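Local coordinates for protein 3-phytase (PDB 2WNH) that probably removes phosphate groups from phytate (inositol hexakisphosphate) and sugar phosphates as a member of the histidine acid phosphatase family, at residues Thr87-Tyr92 with Asn281-Leu286; Leu321-Trp326 with Leu336-Gln341. The protein carries 3 engineered substitutions. All coordinates share one frame; numbering follows the deposited sequence.

Interaction 1: residues Thr87-Tyr92 with Asn281-Leu286; sequences TAESIY and NVRWLL
Tyr92 N donates to Trp284 O (3.0 Å), and Leu286 N donates to Tyr92 O at 3.0 Å in a nearly straight bond (174°); the two bonds of Tyr92 thus go to the residues before and after Leu285, its parallel partner. Nearer the N-terminal ends of the segments, Arg283 N reaches Glu89 O (2.9 Å), while the bond from Trp284 N to Ser90 O is weak.

Among the apolar groups, Ile91 lays its CD1 over one face of the Trp284 indole, a CH-pi contact 3.9 Å from the centroid of the six-membered ring. Both side chains have their gamma branch anti to the backbone N (Ile91 CG1, chi1 -169°) and run alongside each other; Phe113 packs against both, Val109 against Ile91 and Ala112 against Trp284. Facing away from them, Leu285 CD1 meets the edge of the Tyr92 ring at CD2 (4.0 Å), and that ring also stacks with His121.

The charged groups meet loosely: Glu89 OE2 lies 4.1 Å from Arg283 NH2, longer than a salt bridge, and NH2 bonds to Pro10 O of the second subunit.

Two neighbouring parallel strands, with helix 99-112 packed over the Ile91 and Trp284 face, are characteristic of the alpha/beta domain of histidine acid phosphatases.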
ATOM      1  N   THR B  87      14.747  -6.034  13.385  1.00 19.88           N
ATOM      2  CA  THR B  87      16.149  -5.841  13.693  1.00 20.43           C
ATOM      3  C   THR B  87      16.697  -7.189  14.118  1.00 20.83           C
ATOM      4  O   THR B  87      15.953  -8.169  14.129  1.00 20.53           O
ATOM      5  CB  THR B  87      16.321  -4.814  14.835  1.00 20.39           C
ATOM      6  OG1 THR B  87      15.546  -5.223  15.985  1.00 21.73           O
ATOM      7  CG2 THR B  87      15.838  -3.440  14.364  1.00 20.28           C
ATOM      8  N   ALA B  88      17.989  -7.239  14.472  1.00 21.53           N
ATOM      9  CA  ALA B  88      18.604  -8.491  14.948  1.00 22.97           C
ATOM     10  C   ALA B  88      17.911  -9.028  16.198  1.00 22.80           C
ATOM     11  O   ALA B  88      17.830 -10.241  16.377  1.00 24.21           O
ATOM     12  CB  ALA B  88      20.114  -8.292  15.210  1.00 23.47           C
ATOM     13  N   GLU B  89      17.370  -8.132  17.025  1.00 21.75           N
ATOM     14  CA  GLU B  89      16.609  -8.529  18.224  1.00 20.70           C
ATOM     15  C   GLU B  89      15.252  -9.223  17.950  1.00 19.74           C
ATOM     16  O   GLU B  89      14.695  -9.883  18.833  1.00 19.66           O
ATOM     17  CB  GLU B  89      16.444  -7.292  19.115  1.00 22.56           C
ATOM     18  CG  GLU B  89      15.904  -7.552  20.512  1.00 24.91           C
ATOM     19  CD  GLU B  89      15.723  -6.252  21.294  1.00 30.28           C
ATOM     20  OE1 GLU B  89      16.215  -5.186  20.839  1.00 30.93           O
ATOM     21  OE2 GLU B  89      15.082  -6.309  22.359  1.00 34.44           O
ATOM     22  N   SER B  90      14.740  -9.097  16.728  1.00 16.77           N
ATOM     23  CA  SER B  90      13.415  -9.579  16.383  1.00 15.73           C
ATOM     24  C   SER B  90      13.435 -11.086  16.132  1.00 14.80           C
ATOM     25  O   SER B  90      12.552 -11.793  16.596  1.00 15.09           O
ATOM     26  CB  SER B  90      12.894  -8.911  15.109  1.00 15.36           C
ATOM     27  OG  SER B  90      12.823  -7.496  15.219  1.00 17.43           O
ATOM     28  N   ILE B  91      14.397 -11.541  15.327  1.00 15.48           N
ATOM     29  CA  ILE B  91      14.396 -12.930  14.833  1.00 15.59           C
ATOM     30  C   ILE B  91      15.809 -13.432  14.555  1.00 15.60           C
ATOM     31  O   ILE B  91      16.701 -12.653  14.166  1.00 15.28           O
ATOM     32  CB  ILE B  91      13.497 -13.074  13.560  1.00 15.34           C
ATOM     33  CG1 ILE B  91      13.237 -14.561  13.169  1.00 14.61           C
ATOM     34  CG2 ILE B  91      14.050 -12.247  12.379  1.00 16.79           C
ATOM     35  CD1 ILE B  91      12.210 -14.686  12.067  1.00 14.79           C
ATOM     36  N   TYR B  92      16.004 -14.731  14.789  1.00 14.41           N
ATOM     37  CA  TYR B  92      17.193 -15.443  14.314  1.00 15.39           C
ATOM     38  C   TYR B  92      16.700 -16.685  13.614  1.00 14.49           C
ATOM     39  O   TYR B  92      15.942 -17.469  14.204  1.00 14.56           O
ATOM     40  CB  TYR B  92      18.170 -15.812  15.453  1.00 15.13           C
ATOM     41  CG  TYR B  92      19.453 -16.434  14.948  1.00 15.25           C
ATOM     42  CD1 TYR B  92      20.485 -15.642  14.433  1.00 16.61           C
ATOM     43  CD2 TYR B  92      19.632 -17.823  14.955  1.00 14.67           C
ATOM     44  CE1 TYR B  92      21.669 -16.225  13.943  1.00 19.13           C
ATOM     45  CE2 TYR B  92      20.809 -18.399  14.484  1.00 18.67           C
ATOM     46  CZ  TYR B  92      21.813 -17.600  13.980  1.00 18.72           C
ATOM     47  OH  TYR B  92      22.965 -18.212  13.493  1.00 19.25           O
ATOM     48  N   ASN B 281      19.560 -13.476  22.051  1.00 18.94           N
ATOM     49  CA  ASN B 281      18.471 -12.741  22.667  1.00 19.93           C
ATOM     50  C   ASN B 281      17.568 -12.209  21.550  1.00 19.53           C
ATOM     51  O   ASN B 281      17.774 -11.095  21.038  1.00 20.89           O
ATOM     52  CB  ASN B 281      19.044 -11.590  23.525  1.00 20.17           C
ATOM     53  CG  ASN B 281      17.978 -10.860  24.317  1.00 25.87           C
ATOM     54  OD1 ASN B 281      16.814 -11.276  24.356  1.00 27.78           O
ATOM     55  ND2 ASN B 281      18.370  -9.746  24.949  1.00 23.44           N
ATOM     56  N   VAL B 282      16.592 -13.031  21.149  1.00 17.29           N
ATOM     57  CA  VAL B 282      15.682 -12.661  20.059  1.00 15.94           C
ATOM     58  C   VAL B 282      14.217 -12.908  20.459  1.00 16.00           C
ATOM     59  O   VAL B 282      13.945 -13.692  21.361  1.00 16.98           O
ATOM     60  CB  VAL B 282      16.006 -13.434  18.736  1.00 16.14           C
ATOM     61  CG1 VAL B 282      17.366 -12.993  18.167  1.00 15.99           C
ATOM     62  CG2 VAL B 282      15.934 -14.943  18.955  1.00 14.89           C
ATOM     63  N   ARG B 283      13.277 -12.244  19.790  1.00 14.73           N
ATOM     64  CA  ARG B 283      11.846 -12.475  20.058  1.00 14.98           C
ATOM     65  C   ARG B 283      11.334 -13.792  19.477  1.00 15.10           C
ATOM     66  O   ARG B 283      10.399 -14.380  20.005  1.00 13.89           O
ATOM     67  CB  ARG B 283      11.000 -11.325  19.496  1.00 16.67           C
ATOM     68  CG  ARG B 283      11.300  -9.951  20.146  1.00 18.04           C
ATOM     69  CD  ARG B 283      10.917  -9.947  21.634  1.00 20.39           C
ATOM     70  NE  ARG B 283      11.351  -8.742  22.373  1.00 23.19           N
ATOM     71  CZ  ARG B 283      10.609  -7.650  22.595  1.00 25.34           C
ATOM     72  NH1 ARG B 283       9.369  -7.526  22.113  1.00 20.44           N
ATOM     73  NH2 ARG B 283      11.127  -6.658  23.316  1.00 24.53           N
ATOM     74  N   TRP B 284      11.943 -14.212  18.366  1.00 14.10           N
ATOM     75  CA  TRP B 284      11.506 -15.386  17.593  1.00 13.24           C
ATOM     76  C   TRP B 284      12.731 -16.153  17.095  1.00 14.18           C
ATOM     77  O   TRP B 284      13.539 -15.611  16.333  1.00 13.87           O
ATOM     78  CB  TRP B 284      10.606 -14.870  16.452  1.00 14.07           C
ATOM     79  CG  TRP B 284       9.980 -15.835  15.523  1.00 14.01           C
ATOM     80  CD1 TRP B 284       9.944 -17.212  15.599  1.00 14.79           C
ATOM     81  CD2 TRP B 284       9.265 -15.471  14.338  1.00 15.49           C
ATOM     82  NE1 TRP B 284       9.249 -17.719  14.496  1.00 15.29           N
ATOM     83  CE2 TRP B 284       8.831 -16.665  13.717  1.00 13.22           C
ATOM     84  CE3 TRP B 284       8.945 -14.235  13.746  1.00 14.07           C
ATOM     85  CZ2 TRP B 284       8.081 -16.665  12.518  1.00 16.40           C
ATOM     86  CZ3 TRP B 284       8.196 -14.230  12.550  1.00 15.00           C
ATOM     87  CH2 TRP B 284       7.791 -15.446  11.945  1.00 15.53           C
ATOM     88  N   LEU B 285      12.877 -17.409  17.558  1.00 13.40           N
ATOM     89  CA  LEU B 285      13.925 -18.310  17.076  1.00 13.70           C
ATOM     90  C   LEU B 285      13.209 -19.237  16.129  1.00 14.20           C
ATOM     91  O   LEU B 285      12.240 -19.890  16.509  1.00 13.74           O
ATOM     92  CB  LEU B 285      14.527 -19.122  18.228  1.00 13.79           C
ATOM     93  CG  LEU B 285      15.622 -20.145  17.869  1.00 13.00           C
ATOM     94  CD1 LEU B 285      16.839 -19.442  17.259  1.00 14.69           C
ATOM     95  CD2 LEU B 285      16.018 -20.955  19.152  1.00 15.76           C
ATOM     96  N   LEU B 286      13.673 -19.247  14.891  1.00 13.77           N
ATOM     97  CA  LEU B 286      13.028 -20.030  13.843  1.00 12.84           C
ATOM     98  C   LEU B 286      14.060 -21.016  13.278  1.00 13.14           C
ATOM     99  O   LEU B 286      15.104 -20.617  12.730  1.00 14.34           O
ATOM    100  CB  LEU B 286      12.471 -19.094  12.753  1.00 12.52           C
ATOM    101  CG  LEU B 286      11.962 -19.772  11.479  1.00 14.28           C
ATOM    102  CD1 LEU B 286      10.826 -20.741  11.827  1.00 15.28           C
ATOM    103  CD2 LEU B 286      11.461 -18.750  10.435  1.00 14.85           C
TER

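Interaction 2: residues Leu321-Trp326 with Leu336-Gln341; sequences LVLERW and LRVYFQ
Strands 320-328 and 334-342 form a beta hairpin in the central sheet, and the segments 321-326 and 336-341 are its paired arms, antiparallel at 165°. Val322 with Tyr339 and Glu324 with Arg337 are hydrogen-bonded pairs, each closed by two backbone bonds; Val322 N to Tyr339 O, for example, is 2.8 Å.

The side chains of these four residues share one face of the hairpin. Val322 CB sits over the Tyr339 ring, 3.8 Å from its centroid, a CH-pi contact. Tyr339 has CG between its backbone N and carbonyl carbon (chi1 59°), which turns the ring back across the neighbouring strand, and its hydroxyl OH donates to Glu324 OE2 (2.7 Å) from above the carboxylate plane. Glu324 OE1 accepts two bonds from opposite faces of that plane: Arg337 NH1, in a salt bridge of 3.0 Å on the syn side, and Trp326 NE1 at 2.9 Å on the anti side. The Arg337 guanidinium offers its edge to OE1, its NE going to Glu364.

On the reverse face Leu323 CD2 touches Val338 CG2 (3.7 Å), and Met301 of helix 291-301 packs on both residues.

With Tyr75 OH also bonded to OE2, the buried Glu324 carboxylate is gripped at both oxygens; the adjacent arginine and the several donors would be expected to stabilise its ionised form.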
ATOM      1  N   LEU B 321       6.167 -27.044  14.728  1.00 13.78           N
ATOM      2  CA  LEU B 321       6.010 -27.231  16.159  1.00 15.19           C
ATOM      3  C   LEU B 321       6.452 -25.916  16.804  1.00 15.35           C
ATOM      4  O   LEU B 321       7.533 -25.392  16.502  1.00 15.82           O
ATOM      5  CB  LEU B 321       6.929 -28.383  16.598  1.00 16.72           C
ATOM      6  CG  LEU B 321       6.833 -28.877  18.028  1.00 23.45           C
ATOM      7  CD1 LEU B 321       5.405 -29.314  18.373  1.00 22.14           C
ATOM      8  CD2 LEU B 321       7.800 -30.067  18.142  1.00 24.54           C
ATOM      9  N   VAL B 322       5.619 -25.379  17.687  1.00 13.34           N
ATOM     10  CA  VAL B 322       5.907 -24.089  18.299  1.00 14.54           C
ATOM     11  C   VAL B 322       5.899 -24.169  19.817  1.00 14.88           C
ATOM     12  O   VAL B 322       4.962 -24.726  20.403  1.00 15.46           O
ATOM     13  CB  VAL B 322       4.911 -22.985  17.842  1.00 15.35           C
ATOM     14  CG1 VAL B 322       5.257 -21.643  18.533  1.00 15.99           C
ATOM     15  CG2 VAL B 322       4.904 -22.833  16.314  1.00 17.16           C
ATOM     16  N   LEU B 323       6.900 -23.533  20.441  1.00 13.47           N
ATOM     17  CA  LEU B 323       6.867 -23.245  21.883  1.00 14.85           C
ATOM     18  C   LEU B 323       6.793 -21.724  22.063  1.00 14.94           C
ATOM     19  O   LEU B 323       7.593 -20.995  21.474  1.00 15.52           O
ATOM     20  CB  LEU B 323       8.151 -23.725  22.549  1.00 15.58           C
ATOM     21  CG  LEU B 323       8.615 -25.152  22.257  1.00 19.20           C
ATOM     22  CD1 LEU B 323       9.987 -25.396  22.928  1.00 22.12           C
ATOM     23  CD2 LEU B 323       7.582 -26.159  22.709  1.00 23.91           C
ATOM     24  N   GLU B 324       5.857 -21.274  22.888  1.00 14.40           N
ATOM     25  CA  GLU B 324       5.723 -19.852  23.225  1.00 15.26           C
ATOM     26  C   GLU B 324       5.820 -19.628  24.733  1.00 15.68           C
ATOM     27  O   GLU B 324       5.093 -20.256  25.493  1.00 15.43           O
ATOM     28  CB  GLU B 324       4.354 -19.321  22.756  1.00 16.38           C
ATOM     29  CG  GLU B 324       4.224 -19.151  21.224  1.00 15.59           C
ATOM     30  CD  GLU B 324       2.788 -18.843  20.765  1.00 18.13           C
ATOM     31  OE1 GLU B 324       1.837 -18.852  21.595  1.00 16.07           O
ATOM     32  OE2 GLU B 324       2.589 -18.609  19.550  1.00 15.97           O
ATOM     33  N   ARG B 325       6.675 -18.694  25.148  1.00 16.37           N
ATOM     34  CA  ARG B 325       6.688 -18.245  26.550  1.00 16.20           C
ATOM     35  C   ARG B 325       5.812 -17.015  26.705  1.00 16.60           C
ATOM     36  O   ARG B 325       6.027 -16.010  26.031  1.00 16.55           O
ATOM     37  CB  ARG B 325       8.110 -17.913  27.027  1.00 16.60           C
ATOM     38  CG  ARG B 325       8.164 -17.701  28.550  1.00 20.42           C
ATOM     39  CD  ARG B 325       9.566 -17.429  29.016  1.00 18.30           C
ATOM     40  NE  ARG B 325       9.996 -16.049  28.810  1.00 19.59           N
ATOM     41  CZ  ARG B 325      11.004 -15.679  28.023  1.00 21.17           C
ATOM     42  NH1 ARG B 325      11.680 -16.581  27.307  1.00 23.76           N
ATOM     43  NH2 ARG B 325      11.330 -14.393  27.934  1.00 21.53           N
ATOM     44  N   TRP B 326       4.822 -17.135  27.593  1.00 15.13           N
ATOM     45  CA  TRP B 326       3.870 -16.093  27.924  1.00 16.61           C
ATOM     46  C   TRP B 326       4.043 -15.656  29.365  1.00 17.77           C
ATOM     47  O   TRP B 326       4.521 -16.404  30.203  1.00 17.87           O
ATOM     48  CB  TRP B 326       2.446 -16.603  27.754  1.00 16.93           C
ATOM     49  CG  TRP B 326       2.033 -16.785  26.309  1.00 15.94           C
ATOM     50  CD1 TRP B 326       2.282 -17.879  25.497  1.00 17.20           C
ATOM     51  CD2 TRP B 326       1.294 -15.854  25.503  1.00 15.20           C
ATOM     52  NE1 TRP B 326       1.739 -17.673  24.255  1.00 14.44           N
ATOM     53  CE2 TRP B 326       1.127 -16.445  24.223  1.00 16.16           C
ATOM     54  CE3 TRP B 326       0.760 -14.576  25.735  1.00 15.75           C
ATOM     55  CZ2 TRP B 326       0.447 -15.798  23.172  1.00 16.45           C
ATOM     56  CZ3 TRP B 326       0.073 -13.928  24.686  1.00 17.26           C
ATOM     57  CH2 TRP B 326      -0.082 -14.550  23.424  1.00 18.20           C
ATOM     58  N   LEU B 336       4.037 -21.649  29.477  1.00 16.10           N
ATOM     59  CA  LEU B 336       4.439 -22.150  28.180  1.00 16.08           C
ATOM     60  C   LEU B 336       3.194 -22.594  27.414  1.00 17.24           C
ATOM     61  O   LEU B 336       2.274 -23.158  27.999  1.00 17.03           O
ATOM     62  CB  LEU B 336       5.410 -23.318  28.371  1.00 16.70           C
ATOM     63  CG  LEU B 336       6.093 -23.865  27.126  1.00 18.60           C
ATOM     64  CD1 LEU B 336       7.083 -22.843  26.578  1.00 18.23           C
ATOM     65  CD2 LEU B 336       6.786 -25.198  27.429  1.00 18.74           C
ATOM     66  N   ARG B 337       3.163 -22.287  26.117  1.00 15.82           N
ATOM     67  CA  ARG B 337       2.177 -22.833  25.187  1.00 15.08           C
ATOM     68  C   ARG B 337       2.931 -23.660  24.158  1.00 15.88           C
ATOM     69  O   ARG B 337       3.993 -23.248  23.672  1.00 16.77           O
ATOM     70  CB  ARG B 337       1.424 -21.684  24.507  1.00 14.75           C
ATOM     71  CG  ARG B 337       0.424 -22.135  23.482  1.00 16.37           C
ATOM     72  CD  ARG B 337      -0.393 -20.974  23.003  1.00 15.43           C
ATOM     73  NE  ARG B 337      -1.358 -21.413  22.011  1.00 17.10           N
ATOM     74  CZ  ARG B 337      -1.524 -20.840  20.828  1.00 19.48           C
ATOM     75  NH1 ARG B 337      -0.768 -19.803  20.469  1.00 18.00           N
ATOM     76  NH2 ARG B 337      -2.448 -21.316  20.004  1.00 21.79           N
ATOM     77  N   VAL B 338       2.397 -24.842  23.827  1.00 14.39           N
ATOM     78  CA  VAL B 338       3.094 -25.772  22.945  1.00 15.19           C
ATOM     79  C   VAL B 338       2.066 -26.269  21.943  1.00 15.33           C
ATOM     80  O   VAL B 338       0.992 -26.738  22.328  1.00 15.15           O
ATOM     81  CB  VAL B 338       3.641 -26.983  23.756  1.00 15.87           C
ATOM     82  CG1 VAL B 338       4.322 -27.964  22.823  1.00 17.15           C
ATOM     83  CG2 VAL B 338       4.595 -26.505  24.820  1.00 17.85           C
ATOM     84  N   TYR B 339       2.354 -26.142  20.645  1.00 13.78           N
ATOM     85  CA  TYR B 339       1.368 -26.609  19.667  1.00 13.77           C
ATOM     86  C   TYR B 339       1.990 -27.029  18.355  1.00 14.05           C
ATOM     87  O   TYR B 339       3.153 -26.713  18.079  1.00 15.62           O
ATOM     88  CB  TYR B 339       0.260 -25.562  19.433  1.00 14.62           C
ATOM     89  CG  TYR B 339       0.722 -24.215  18.947  1.00 15.17           C
ATOM     90  CD1 TYR B 339       1.099 -23.231  19.849  1.00 17.12           C
ATOM     91  CD2 TYR B 339       0.750 -23.919  17.581  1.00 15.94           C
ATOM     92  CE1 TYR B 339       1.508 -21.986  19.410  1.00 17.03           C
ATOM     93  CE2 TYR B 339       1.152 -22.651  17.121  1.00 16.30           C
ATOM     94  CZ  TYR B 339       1.540 -21.705  18.053  1.00 16.66           C
ATOM     95  OH  TYR B 339       1.926 -20.428  17.680  1.00 16.90           O
ATOM     96  N   PHE B 340       1.213 -27.765  17.565  1.00 13.32           N
ATOM     97  CA  PHE B 340       1.609 -28.144  16.237  1.00 14.08           C
ATOM     98  C   PHE B 340       0.587 -27.546  15.283  1.00 14.46           C
ATOM     99  O   PHE B 340      -0.614 -27.561  15.568  1.00 14.73           O
ATOM    100  CB  PHE B 340       1.633 -29.668  16.069  1.00 14.11           C
ATOM    101  CG  PHE B 340       2.036 -30.105  14.683  1.00 15.37           C
ATOM    102  CD1 PHE B 340       3.344 -29.927  14.228  1.00 16.45           C
ATOM    103  CD2 PHE B 340       1.098 -30.660  13.814  1.00 17.47           C
ATOM    104  CE1 PHE B 340       3.725 -30.293  12.936  1.00 14.61           C
ATOM    105  CE2 PHE B 340       1.485 -31.043  12.511  1.00 15.36           C
ATOM    106  CZ  PHE B 340       2.791 -30.856  12.080  1.00 14.27           C
ATOM    107  N   GLN B 341       1.071 -26.982  14.183  1.00 15.14           N
ATOM    108  CA  GLN B 341       0.185 -26.347  13.208  1.00 15.32           C
ATOM    109  C   GLN B 341       0.525 -26.753  11.784  1.00 14.99           C
ATOM    110  O   GLN B 341       1.701 -26.954  11.464  1.00 14.13           O
ATOM    111  CB  GLN B 341       0.242 -24.810  13.359  1.00 13.71           C
ATOM    112  CG  GLN B 341       1.572 -24.201  12.926  1.00 16.26           C
ATOM    113  CD  GLN B 341       1.640 -22.705  13.197  1.00 18.99           C
ATOM    114  OE1 GLN B 341       0.647 -21.998  13.052  1.00 18.65           O
ATOM    115  NE2 GLN B 341       2.808 -22.228  13.611  1.00 15.99           N
TER

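From the N terminus, strand 14-24 comes first and later pairs with one strand of each contact. Interaction 1 closes the longer loop: 188 residues, about half of them helical, separate 87-92 from 281-286, setting strand 91-95 beside strand 284-289. Interaction 2 then closes a short hairpin connection, nine residues of which four still belong to the strands. The two loops follow in series, neither nested nor crossing, joined by helix 291-301. Within the sheet, strand 14-24 lies between them, parallel to 284-289 and antiparallel to 320-328, giving the order 91-95, 284-289, 14-24, 320-328, 334-342. The contact centres are about 16 Å apart and do not touch; the shared sheet ties strands 91-95 and 284-289 to the late hairpin through strand 14-24.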